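Local structure of extracellular solute-binding protein family 1 (Pseudothermotoga lettingae, 5CI5) at residues Gly78-Phe83 against Ser308-Glu313; Asn177-Tyr182 against Gln256-Met261; Ile373-Gln378 against Asn409-Ala414. The protein probably delivers sugars to an ABC transporter as its extracellular solute-binding component, and is captured here with alpha-D-tagatose in its pocket. One frame throughout, in Å; residues are numbered along the deposited sequence.

Contact 1: residues Gly78-Phe83 against Ser308-Glu313; sequences GPDLAF and SSPNKE
The amide of Asn311 stands almost upright to the carboxylate of Asp80, their planes 78° apart, and brings its nitrogen in over one face of the acid. This polar cluster sits where a strand of the mixed sheet of the solute-binding fold begins, and Ser309 forms an ST turn within it. ND2 of Asn311 lies 3.1 Å from OD2 of Asp80, approaching from 52° above the carboxylate plane, while the oxygen keeps close to the amide's own plane. The same nitrogen makes a second, weak bond to Asp80 OD1. Ser309 arrives differently, on the anti side of that oxygen and tilted moderately out of the carboxylate plane, giving its hydroxyl proton from OG to Asp80 OD1 over 2.7 Å.

In the ST turn, OG of Ser309 takes the backbone N of Asn311 at 3.0 Å. One hydroxyl therefore donates across the contact and accepts within its own segment. That double duty depends on the torsion of Ser309, which sets OG trans to the backbone N (chi1 171°), facing Asp80. Asn311 occupies the N-cap position of helix 312-322, yet it does not cap the helix with its side chain, which turns to the acid instead.

Asp80 directly precedes strand 81-85, so the cluster ties the entry to that strand to the turn leading into the helix. Asp80 is buried, and its carboxylate has further partners: Lys23 forms a salt bridge to OD1, and the backbone N of Thr26 bonds to OD2. Beside these polar groups, the ring of Pro310 comes up to the carboxylate, with CD 3.6 Å from Asp80 OD1.

Contact 2: residues Asn177-Tyr182 against Gln256-Met261; sequences NRIYGY and QNRVAM
Two arginines face each other at the outer end of this contact, with NH1 of Arg178 perched over the centre of the Arg258 guanidinium, 3.3 Å above its plane. The two flat groups are tilted by 30°, their centres 4.4 Å apart, in a stack of like charges. The probable repulsion may be partly eased by a bond at the edge: Arg258 NH2 reaches O of Arg178 over 3.0 Å, in the carbonyl plane and on a lone pair. Bends at chi2 and chi3 curl the Arg258 chain back so that its guanidinium arrives there. An alanine in place of Arg258 is likely to leave the Arg178 carbonyl without this donor and the Arg178 guanidinium without the flat group it lies against. Next to the arginines, Ile179 lays CD1 against O of Asn257, 3.6 Å away.

Deeper in, Tyr182 crosses the side chain of Met261, a selenomethionine, at about a right angle, CD1 meeting CB at 3.7 Å; Leu165 of helix 162-172 packs on both, and the tyrosine OH bonds to His288.

Between the side chains the backbones run parallel and join at one beta bridge, Tyr180 with Val259. Tyr180 N bonds to Arg258 O at 2.9 Å, and Ala260 N to Tyr180 O at 3.0 Å. Each segment reaches this bridge shortly after a positive-phi residue. Arg178, with Ile179, faces Asp174 in a G1 beta bulge, and Asn257 is the C-prime residue of the Schellman motif that closes helix 247-255.

Contact 3: residues Ile373-Gln378 against Asn409-Ala414; sequences IPQYPQ and NKILGA
Ile411 and Leu412, near the C-terminal end of helix 397-413, dock on the type I turn Ile373-Tyr376 and the start of helix 376-391. The two helices follow one another in the chain, and the contact joins the beginning of the first to the end of the second. Ile411 splits its branches: CG2 touches CB of Gln375 at 3.7 Å, while CD1 reaches CB of Gln378 at 3.8 Å. Gln375 and Ile411 run antiparallel alongside each other, whereas Gln378 meets the isoleucine at a slant. Gln375 thus offers its aliphatic part to the helix; Gln378 presents CB, with its amide NE2 lying near CG1 of Ile411.

Leu412 uses CD2, which lies 3.8 Å from CD1 of Ile373 and 4.0 Å from CB of Gln375. Ile373 meets it at about a right angle; its chi1 of 66° puts CG1 in the cleft flanked by both backbone neighbours of CA, and the extended remainder carries CD1 out to the leucine.

No direct hydrogen bond spans the segments, but a water does the work. It accepts from NE2 of Gln375 at 3.1 Å and donates to O of Ile411 at 2.6 Å. The Gln375 chain, bent at chi2 (86°), swings its amide to this water.

Further out, Ile379 of helix 376-391 backs both Ile373 and Leu412, and Gln382 packs on Ile411. The turn itself is closed by Tyr376 N bonding to Ile373 O at 3.1 Å. Tyr376 starts away from Asn409-Ala414, and its OH is hydrogen-bonded to OE2 of the pocket residue Glu190.

Overall arrangement
Along the chain, contact 2 falls between the two segments of contact 1, and contact 3 follows both. Contacts 1 and 2 lie on opposite sides of the chain's centre, 42 Å apart between centres. Contact 1 belongs to the mixed sheet through strand 81-85, whereas contact 2 leads into strand 261-264 of the separate three-stranded antiparallel sheet. Contact 3 shares neither sheet and joins the last two helices, with its centre 27 Å from that of contact 1 and 37 Å from that of contact 2. None touches another. The spread is consistent with a two-lobed solute-binding protein, its local contacts lying at separate places round the sugar pocket.

Contact 1: residues Gly78-Phe83 against Ser308-Glu313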
loop_
_atom_site.group_PDB
_atom_site.type_symbol
_atom_site.label_atom_id
_atom_site.label_comp_id
_atom_site.label_asym_id
_atom_site.label_seq_id
_atom_site.Cartn_x
_atom_site.Cartn_y
_atom_site.Cartn_z
ATOM N N GLY A 78 -5.028 17.311 17.071
ATOM C CA GLY A 78 -5.469 16.849 15.763
ATOM C C GLY A 78 -6.699 15.949 15.777
ATOM O O GLY A 78 -7.789 16.404 16.149
ATOM N N PRO A 79 -6.550 14.669 15.373
ATOM C CA PRO A 79 -7.769 13.878 15.169
ATOM C C PRO A 79 -8.241 13.063 16.385
ATOM O O PRO A 79 -7.457 12.707 17.282
ATOM C CB PRO A 79 -7.353 12.931 14.043
ATOM C CG PRO A 79 -5.959 12.658 14.364
ATOM C CD PRO A 79 -5.368 13.948 14.860
ATOM N N ASP A 80 -9.538 12.753 16.397
ATOM C CA ASP A 80 -10.112 11.767 17.297
ATOM C C ASP A 80 -10.073 10.368 16.686
ATOM O O ASP A 80 -10.019 9.383 17.412
ATOM C CB ASP A 80 -11.543 12.142 17.631
ATOM C CG ASP A 80 -11.634 13.523 18.230
ATOM O OD1 ASP A 80 -10.924 13.754 19.217
ATOM O OD2 ASP A 80 -12.378 14.380 17.708
ATOM N N LEU A 81 -10.130 10.297 15.353
ATOM C CA LEU A 81 -10.030 9.045 14.602
ATOM C C LEU A 81 -9.135 9.313 13.406
ATOM O O LEU A 81 -9.310 10.322 12.743
ATOM C CB LEU A 81 -11.410 8.552 14.143
ATOM C CG LEU A 81 -11.466 7.121 13.615
ATOM C CD1 LEU A 81 -11.161 6.099 14.671
ATOM C CD2 LEU A 81 -12.859 6.870 12.989
ATOM N N ALA A 82 -8.139 8.455 13.168
ATOM C CA ALA A 82 -7.145 8.700 12.110
ATOM C C ALA A 82 -6.864 7.444 11.332
ATOM O O ALA A 82 -6.777 6.369 11.899
ATOM C CB ALA A 82 -5.807 9.215 12.685
ATOM N N PHE A 83 -6.715 7.608 10.025
ATOM C CA PHE A 83 -6.134 6.586 9.184
ATOM C C PHE A 83 -4.678 6.353 9.584
ATOM O O PHE A 83 -3.939 7.301 9.813
ATOM C CB PHE A 83 -6.213 7.010 7.722
ATOM C CG PHE A 83 -7.424 6.479 6.998
ATOM C CD1 PHE A 83 -8.713 6.722 7.464
ATOM C CD2 PHE A 83 -7.262 5.735 5.829
ATOM C CE1 PHE A 83 -9.813 6.209 6.794
ATOM C CE2 PHE A 83 -8.349 5.222 5.168
ATOM C CZ PHE A 83 -9.627 5.455 5.644
ATOM N N SER A 308 -4.709 10.751 23.356
ATOM C CA SER A 308 -4.959 12.115 23.820
ATOM C C SER A 308 -6.334 12.665 23.427
ATOM O O SER A 308 -6.675 13.797 23.798
ATOM C CB SER A 308 -3.871 13.049 23.300
ATOM O OG SER A 308 -2.641 12.753 23.954
ATOM N N SER A 309 -7.120 11.890 22.695
ATOM C CA SER A 309 -8.423 12.370 22.254
ATOM C C SER A 309 -9.408 12.512 23.414
ATOM O O SER A 309 -9.539 11.597 24.245
ATOM C CB SER A 309 -9.014 11.435 21.204
ATOM O OG SER A 309 -10.359 11.785 20.936
ATOM N N PRO A 310 -10.147 13.640 23.446
ATOM C CA PRO A 310 -11.234 13.797 24.410
ATOM C C PRO A 310 -12.561 13.164 23.959
ATOM O O PRO A 310 -13.556 13.279 24.678
ATOM C CB PRO A 310 -11.382 15.319 24.502
ATOM C CG PRO A 310 -11.042 15.800 23.152
ATOM C CD PRO A 310 -10.012 14.826 22.580
ATOM N N ASN A 311 -12.570 12.536 22.782
ATOM C CA ASN A 311 -13.797 12.033 22.165
ATOM C C ASN A 311 -13.696 10.550 21.822
ATOM O O ASN A 311 -14.081 10.134 20.737
ATOM C CB ASN A 311 -14.113 12.817 20.888
ATOM C CG ASN A 311 -14.400 14.278 21.150
ATOM O OD1 ASN A 311 -15.173 14.620 22.042
ATOM N ND2 ASN A 311 -13.798 15.144 20.358
ATOM N N LYS A 312 -13.164 9.759 22.742
ATOM C CA LYS A 312 -12.801 8.395 22.392
ATOM C C LYS A 312 -13.979 7.477 22.132
ATOM O O LYS A 312 -13.892 6.579 21.293
ATOM C CB LYS A 312 -11.945 7.788 23.491
ATOM C CG LYS A 312 -10.651 8.507 23.640
ATOM C CD LYS A 312 -9.843 7.899 24.778
ATOM C CE LYS A 312 -8.477 8.488 24.811
ATOM N NZ LYS A 312 -7.694 8.045 26.009
ATOM N N GLU A 313 -15.072 7.659 22.862
ATOM C CA GLU A 313 -16.213 6.786 22.667
ATOM C C GLU A 313 -16.918 7.106 21.336
ATOM O O GLU A 313 -17.272 6.185 20.597
ATOM C CB GLU A 313 -17.163 6.902 23.864
ATOM C CG GLU A 313 -17.841 5.606 24.259
ATOM C CD GLU A 313 -16.874 4.439 24.372
ATOM O OE1 GLU A 313 -15.856 4.557 25.088
ATOM O OE2 GLU A 313 -17.139 3.405 23.729
#

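Contact 2: residues Asn177-Tyr182 against Gln256-Met261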
loop_
_atom_site.group_PDB
_atom_site.type_symbol
_atom_site.label_atom_id
_atom_site.label_comp_id
_atom_site.label_asym_id
_atom_site.label_seq_id
_atom_site.Cartn_x
_atom_site.Cartn_y
_atom_site.Cartn_z
ATOM N N ASN A 177 8.646 8.738 -27.836
ATOM C CA ASN A 177 7.250 9.190 -27.790
ATOM C C ASN A 177 6.676 9.155 -26.386
ATOM O O ASN A 177 5.453 9.206 -26.194
ATOM C CB ASN A 177 6.409 8.340 -28.740
ATOM C CG ASN A 177 6.708 8.662 -30.203
ATOM O OD1 ASN A 177 6.828 9.826 -30.572
ATOM N ND2 ASN A 177 6.879 7.636 -31.021
ATOM N N ARG A 178 7.572 9.072 -25.399
ATOM C CA ARG A 178 7.205 9.172 -23.987
ATOM C C ARG A 178 6.291 8.014 -23.611
ATOM O O ARG A 178 5.376 8.165 -22.786
ATOM C CB ARG A 178 6.556 10.518 -23.668
ATOM C CG ARG A 178 7.428 11.735 -23.998
ATOM C CD ARG A 178 6.694 13.054 -23.697
ATOM N NE ARG A 178 5.392 13.040 -24.346
ATOM C CZ ARG A 178 4.223 13.003 -23.730
ATOM N NH1 ARG A 178 4.139 13.045 -22.406
ATOM N NH2 ARG A 178 3.123 12.903 -24.454
ATOM N N ILE A 179 6.581 6.857 -24.209
ATOM C CA ILE A 179 5.868 5.599 -23.934
ATOM C C ILE A 179 6.803 4.656 -23.180
ATOM O O ILE A 179 7.905 4.414 -23.622
ATOM C CB ILE A 179 5.382 4.916 -25.234
ATOM C CG1 ILE A 179 4.383 5.824 -25.974
ATOM C CG2 ILE A 179 4.780 3.534 -24.962
ATOM C CD1 ILE A 179 3.189 6.268 -25.156
ATOM N N TYR A 180 6.336 4.103 -22.063
ATOM C CA TYR A 180 7.193 3.318 -21.176
ATOM C C TYR A 180 6.573 1.982 -20.835
ATOM O O TYR A 180 5.372 1.886 -20.593
ATOM C CB TYR A 180 7.462 4.093 -19.903
ATOM C CG TYR A 180 8.163 5.408 -20.180
ATOM C CD1 TYR A 180 9.537 5.473 -20.262
ATOM C CD2 TYR A 180 7.421 6.583 -20.391
ATOM C CE1 TYR A 180 10.164 6.687 -20.532
ATOM C CE2 TYR A 180 8.041 7.776 -20.653
ATOM C CZ TYR A 180 9.395 7.821 -20.728
ATOM O OH TYR A 180 9.972 9.034 -20.993
ATOM N N GLY A 181 7.406 0.950 -20.817
ATOM C CA GLY A 181 6.939 -0.387 -20.510
ATOM C C GLY A 181 6.679 -0.698 -19.034
ATOM O O GLY A 181 5.753 -1.445 -18.733
ATOM N N TYR A 182 7.482 -0.147 -18.126
ATOM C CA TYR A 182 7.410 -0.561 -16.696
ATOM C C TYR A 182 7.923 0.550 -15.777
ATOM O O TYR A 182 9.088 0.957 -15.840
ATOM C CB TYR A 182 8.206 -1.878 -16.459
ATOM C CG TYR A 182 8.089 -2.368 -15.028
ATOM C CD1 TYR A 182 7.061 -3.225 -14.654
ATOM C CD2 TYR A 182 8.984 -1.958 -14.045
ATOM C CE1 TYR A 182 6.924 -3.659 -13.341
ATOM C CE2 TYR A 182 8.860 -2.392 -12.734
ATOM C CZ TYR A 182 7.807 -3.232 -12.385
ATOM O OH TYR A 182 7.648 -3.691 -11.099
ATOM N N GLN A 256 -3.438 7.417 -19.264
ATOM C CA GLN A 256 -3.187 8.136 -20.507
ATOM C C GLN A 256 -2.539 7.257 -21.571
ATOM O O GLN A 256 -2.104 7.769 -22.585
ATOM C CB GLN A 256 -2.277 9.328 -20.261
ATOM C CG GLN A 256 -2.808 10.370 -19.278
ATOM C CD GLN A 256 -1.821 11.511 -19.118
ATOM O OE1 GLN A 256 -0.628 11.282 -18.920
ATOM N NE2 GLN A 256 -2.309 12.748 -19.219
ATOM N N ASN A 257 -2.483 5.947 -21.334
ATOM C CA ASN A 257 -1.799 4.997 -22.221
ATOM C C ASN A 257 -0.335 5.349 -22.488
ATOM O O ASN A 257 0.166 5.177 -23.601
ATOM C CB ASN A 257 -2.594 4.884 -23.528
ATOM C CG ASN A 257 -4.036 4.503 -23.279
ATOM O OD1 ASN A 257 -4.321 3.542 -22.569
ATOM N ND2 ASN A 257 -4.959 5.292 -23.815
ATOM N N ARG A 258 0.375 5.777 -21.440
ATOM C CA ARG A 258 1.803 6.085 -21.559
ATOM C C ARG A 258 2.691 5.157 -20.746
ATOM O O ARG A 258 3.879 5.089 -21.003
ATOM C CB ARG A 258 2.067 7.518 -21.124
ATOM C CG ARG A 258 1.333 8.517 -22.017
ATOM C CD ARG A 258 2.090 9.792 -22.137
ATOM N NE ARG A 258 2.225 10.445 -20.853
ATOM C CZ ARG A 258 3.352 10.563 -20.161
ATOM N NH1 ARG A 258 3.312 11.198 -19.004
ATOM N NH2 ARG A 258 4.506 10.058 -20.592
ATOM N N VAL A 259 2.123 4.459 -19.767
ATOM C CA VAL A 259 2.903 3.492 -18.968
ATOM C C VAL A 259 2.139 2.196 -18.918
ATOM O O VAL A 259 1.031 2.163 -18.425
ATOM C CB VAL A 259 3.176 3.998 -17.538
ATOM C CG1 VAL A 259 3.854 2.891 -16.663
ATOM C CG2 VAL A 259 4.052 5.190 -17.601
ATOM N N ALA A 260 2.741 1.114 -19.413
ATOM C CA ALA A 260 2.001 -0.122 -19.635
ATOM C C ALA A 260 1.925 -1.031 -18.435
ATOM O O ALA A 260 1.014 -1.853 -18.369
ATOM C CB ALA A 260 2.598 -0.883 -20.792
HETATM N N MSE A 261 2.887 -0.915 -17.522
HETATM C CA MSE A 261 2.961 -1.802 -16.361
HETATM C C MSE A 261 3.450 -1.003 -15.179
HETATM O O MSE A 261 4.313 -0.152 -15.335
HETATM C CB MSE A 261 3.916 -2.981 -16.592
HETATM C CG MSE A 261 3.467 -3.976 -17.619
HETATM SE SE MSE A 261 4.695 -5.471 -17.756
HETATM C CE MSE A 261 5.887 -4.791 -19.121
#

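Contact 3: residues Ile373-Gln378 against Asn409-Ala414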
loop_
_atom_site.group_PDB
_atom_site.type_symbol
_atom_site.label_atom_id
_atom_site.label_comp_id
_atom_site.label_asym_id
_atom_site.label_seq_id
_atom_site.Cartn_x
_atom_site.Cartn_y
_atom_site.Cartn_z
ATOM N N ILE A 373 6.880 -3.718 13.699
ATOM C CA ILE A 373 7.784 -3.261 14.754
ATOM C C ILE A 373 7.937 -1.767 14.686
ATOM O O ILE A 373 7.795 -1.146 13.612
ATOM C CB ILE A 373 9.175 -3.958 14.648
ATOM C CG1 ILE A 373 9.895 -3.528 13.361
ATOM C CG2 ILE A 373 8.998 -5.473 14.728
ATOM C CD1 ILE A 373 11.285 -4.136 13.170
ATOM N N PRO A 374 8.235 -1.153 15.833
ATOM C CA PRO A 374 8.283 0.305 15.904
ATOM C C PRO A 374 9.410 0.908 15.095
ATOM O O PRO A 374 9.393 2.105 14.817
ATOM C CB PRO A 374 8.474 0.579 17.412
ATOM C CG PRO A 374 8.320 -0.694 18.097
ATOM C CD PRO A 374 8.530 -1.791 17.134
ATOM N N GLN A 375 10.392 0.092 14.727
ATOM C CA GLN A 375 11.522 0.561 13.948
ATOM C C GLN A 375 11.225 0.650 12.443
ATOM O O GLN A 375 12.068 1.147 11.682
ATOM C CB GLN A 375 12.722 -0.367 14.139
ATOM C CG GLN A 375 13.288 -0.343 15.544
ATOM C CD GLN A 375 12.597 -1.279 16.489
ATOM O OE1 GLN A 375 11.644 -1.981 16.147
ATOM N NE2 GLN A 375 13.087 -1.297 17.723
ATOM N N TYR A 376 10.066 0.147 11.998
ATOM C CA TYR A 376 9.891 -0.064 10.566
ATOM C C TYR A 376 10.022 1.262 9.759
ATOM O O TYR A 376 10.698 1.300 8.732
ATOM C CB TYR A 376 8.568 -0.767 10.236
ATOM C CG TYR A 376 8.430 -0.804 8.732
ATOM C CD1 TYR A 376 9.283 -1.601 7.970
ATOM C CD2 TYR A 376 7.569 0.047 8.063
ATOM C CE1 TYR A 376 9.228 -1.595 6.604
ATOM C CE2 TYR A 376 7.522 0.058 6.687
ATOM C CZ TYR A 376 8.353 -0.753 5.968
ATOM O OH TYR A 376 8.347 -0.714 4.601
ATOM N N PRO A 377 9.377 2.357 10.192
ATOM C CA PRO A 377 9.513 3.545 9.332
ATOM C C PRO A 377 10.953 4.004 9.090
ATOM O O PRO A 377 11.293 4.371 7.954
ATOM C CB PRO A 377 8.712 4.604 10.095
ATOM C CG PRO A 377 7.611 3.793 10.730
ATOM C CD PRO A 377 8.306 2.510 11.183
ATOM N N GLN A 378 11.797 3.935 10.117
ATOM C CA GLN A 378 13.217 4.233 9.947
ATOM C C GLN A 378 13.912 3.270 8.984
ATOM O O GLN A 378 14.808 3.668 8.232
ATOM C CB GLN A 378 13.928 4.176 11.298
ATOM C CG GLN A 378 13.595 5.299 12.220
ATOM C CD GLN A 378 14.147 5.013 13.609
ATOM O OE1 GLN A 378 13.435 4.509 14.477
ATOM N NE2 GLN A 378 15.432 5.271 13.794
ATOM N N ASN A 409 20.714 -2.413 10.971
ATOM C CA ASN A 409 21.121 -3.146 12.164
ATOM C C ASN A 409 21.354 -2.213 13.349
ATOM O O ASN A 409 21.076 -2.592 14.490
ATOM C CB ASN A 409 22.371 -3.981 11.881
ATOM C CG ASN A 409 22.067 -5.201 11.050
ATOM O OD1 ASN A 409 20.924 -5.653 10.978
ATOM N ND2 ASN A 409 23.097 -5.766 10.430
ATOM N N LYS A 410 21.842 -1.003 13.090
ATOM C CA LYS A 410 22.019 -0.019 14.156
ATOM C C LYS A 410 20.655 0.447 14.688
ATOM O O LYS A 410 20.462 0.597 15.897
ATOM C CB LYS A 410 22.849 1.162 13.654
ATOM C CG LYS A 410 24.341 0.804 13.456
ATOM C CD LYS A 410 25.152 1.878 12.695
ATOM C CE LYS A 410 26.576 1.383 12.328
ATOM N NZ LYS A 410 27.444 1.093 13.525
ATOM N N ILE A 411 19.714 0.648 13.777
ATOM C CA ILE A 411 18.363 1.021 14.152
ATOM C C ILE A 411 17.758 -0.044 15.057
ATOM O O ILE A 411 17.103 0.286 16.053
ATOM C CB ILE A 411 17.487 1.217 12.891
ATOM C CG1 ILE A 411 17.867 2.519 12.178
ATOM C CG2 ILE A 411 16.000 1.196 13.233
ATOM C CD1 ILE A 411 17.385 2.612 10.711
ATOM N N LEU A 412 17.982 -1.310 14.725
ATOM C CA LEU A 412 17.364 -2.406 15.455
ATOM C C LEU A 412 18.048 -2.629 16.801
ATOM O O LEU A 412 17.455 -3.201 17.713
ATOM C CB LEU A 412 17.401 -3.687 14.632
ATOM C CG LEU A 412 16.417 -3.635 13.451
ATOM C CD1 LEU A 412 16.730 -4.764 12.486
ATOM C CD2 LEU A 412 14.968 -3.697 13.893
ATOM N N GLY A 413 19.292 -2.176 16.902
ATOM C CA GLY A 413 20.088 -2.380 18.105
ATOM C C GLY A 413 20.054 -1.166 19.014
ATOM O O GLY A 413 20.616 -1.179 20.113
ATOM N N ALA A 414 19.385 -0.112 18.552
ATOM C CA ALA A 414 19.282 1.135 19.299
ATOM C C ALA A 414 18.056 1.120 20.210
ATOM O O ALA A 414 18.111 0.604 21.326
ATOM C CB ALA A 414 19.224 2.315 18.343
HETATM O O HOH W 1 15.949 -0.299 18.349
#